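Local coordinates for uncharacterized protein (Vibrio parahaemolyticus, PDB 1ZBP), which is of unknown function but belongs to the ImpE family and combines helices with beta sheets, at residues A181-L184 / L185-V188. Sequence-based numbering, arbitrary orientation.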
loop_
_atom_site.group_PDB
_atom_site.type_symbol
_atom_site.label_atom_id
_atom_site.label_comp_id
_atom_site.label_asym_id
_atom_site.label_seq_id
_atom_site.Cartn_x
_atom_site.Cartn_y
_atom_site.Cartn_z
ATOM N N ALA A 181 11.061 0.585 -8.900
ATOM C CA ALA A 181 10.697 -0.824 -8.970
ATOM C C ALA A 181 11.699 -1.577 -9.820
ATOM O O ALA A 181 12.081 -1.127 -10.897
ATOM C CB ALA A 181 9.300 -0.981 -9.551
ATOM N N THR A 182 12.118 -2.730 -9.326
ATOM C CA THR A 182 13.079 -3.534 -10.049
ATOM C C THR A 182 12.483 -4.897 -10.314
ATOM O O THR A 182 13.195 -5.870 -10.531
ATOM C CB THR A 182 14.381 -3.653 -9.249
ATOM O OG1 THR A 182 14.127 -4.333 -8.015
ATOM C CG2 THR A 182 14.930 -2.256 -8.949
ATOM N N SER A 183 11.156 -4.946 -10.317
ATOM C CA SER A 183 10.433 -6.183 -10.546
ATOM C C SER A 183 8.983 -5.812 -10.763
ATOM O O SER A 183 8.570 -4.723 -10.387
ATOM C CB SER A 183 10.529 -7.071 -9.313
ATOM O OG SER A 183 9.611 -6.614 -8.325
ATOM N N LEU A 184 8.220 -6.729 -11.351
ATOM C CA LEU A 184 6.805 -6.521 -11.641
ATOM C C LEU A 184 6.004 -6.123 -10.392
ATOM O O LEU A 184 5.406 -5.041 -10.333
ATOM C CB LEU A 184 6.201 -7.806 -12.229
ATOM C CG LEU A 184 6.956 -8.535 -13.357
ATOM C CD1 LEU A 184 6.469 -9.969 -13.453
ATOM C CD2 LEU A 184 6.759 -7.811 -14.697
ATOM N N LEU A 185 5.981 -7.010 -9.401
ATOM C CA LEU A 185 5.240 -6.760 -8.167
ATOM C C LEU A 185 5.688 -5.474 -7.465
ATOM O O LEU A 185 4.860 -4.710 -6.959
ATOM C CB LEU A 185 5.398 -7.948 -7.224
ATOM C CG LEU A 185 4.734 -7.860 -5.843
ATOM C CD1 LEU A 185 3.281 -7.399 -5.972
ATOM C CD2 LEU A 185 4.809 -9.218 -5.179
ATOM N N GLU A 186 6.993 -5.234 -7.429
ATOM C CA GLU A 186 7.496 -4.032 -6.785
ATOM C C GLU A 186 6.908 -2.743 -7.363
ATOM O O GLU A 186 7.046 -1.675 -6.769
ATOM C CB GLU A 186 9.028 -3.987 -6.843
ATOM C CG GLU A 186 9.726 -5.068 -6.033
ATOM C CD GLU A 186 11.205 -4.781 -5.859
ATOM O OE1 GLU A 186 11.698 -3.861 -6.534
ATOM O OE2 GLU A 186 11.880 -5.461 -5.053
ATOM N N SER A 187 6.248 -2.832 -8.515
ATOM C CA SER A 187 5.644 -1.642 -9.109
ATOM C C SER A 187 4.511 -1.121 -8.215
ATOM O O SER A 187 4.314 0.095 -8.124
ATOM C CB SER A 187 5.130 -1.935 -10.529
ATOM O OG SER A 187 4.191 -2.993 -10.536
ATOM N N VAL A 188 3.782 -2.029 -7.553
ATOM C CA VAL A 188 2.696 -1.636 -6.637
ATOM C C VAL A 188 3.046 -1.826 -5.144
ATOM O O VAL A 188 2.379 -1.259 -4.281
ATOM C CB VAL A 188 1.335 -2.364 -6.955
ATOM C CG1 VAL A 188 0.792 -1.887 -8.302
ATOM C CG2 VAL A 188 1.513 -3.859 -6.970
#
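Leu184 and Ser187 meet through the backbone, where Ser187 N donates to Leu184 O at 3.0 Å, though the nitrogen is less surely placed. Val188 N repeats the pattern one residue on, bonding to Leu185 O. Residues 185-187 have helical backbone angles, and the two i to i+3 bonds close overlapping beta turns, 184-187 and 185-188, short of a regular helix. Ser183 is extended, and the turn that begins at Leu184 carries Glu186 back beside Ala181, their CA atoms 5.0 Å apart.

Glu186 does most of the side-chain work. With CG anti to its carbonyl carbon (chi1 -66°) and the chain extended beyond it, the carboxylate reaches back to Thr182. There OE1 accepts twice from one face of its plane: Thr182 N arrives at 3.0 Å on the anti side but tilted out of the carboxylate plane, with an N-H...O angle of 161°, and Thr182 OG1 comes from above the plane at 2.9 Å. Two donors of one residue thereby grip one oxygen, which should limit the carboxylate's rotation. Ser183 OG probably accepts from Glu186 N at 3.1 Å, but that oxygen is crowded in the model. Ser187 OG also turns to Leu184 O, at an implausibly short, hence doubtful, separation. Nearby, Ala181 CB lies 3.6 Å from Glu186 O, in van der Waals contact with a carbonyl that accepts a hydrogen bond from Arg190 NE.

The probable Ser183 bond and returning glutamate resemble a capping box, but no regular helix follows and OE1 takes the N-H of Thr182, not Ser183, so the definition is not met. The whole forms a compact turn in the loop joining antiparallel neighbours 173-178 and 189-196 of the eight-stranded sheet, with Leu185 packed on Glu39 and Cys42 of helix 31-44.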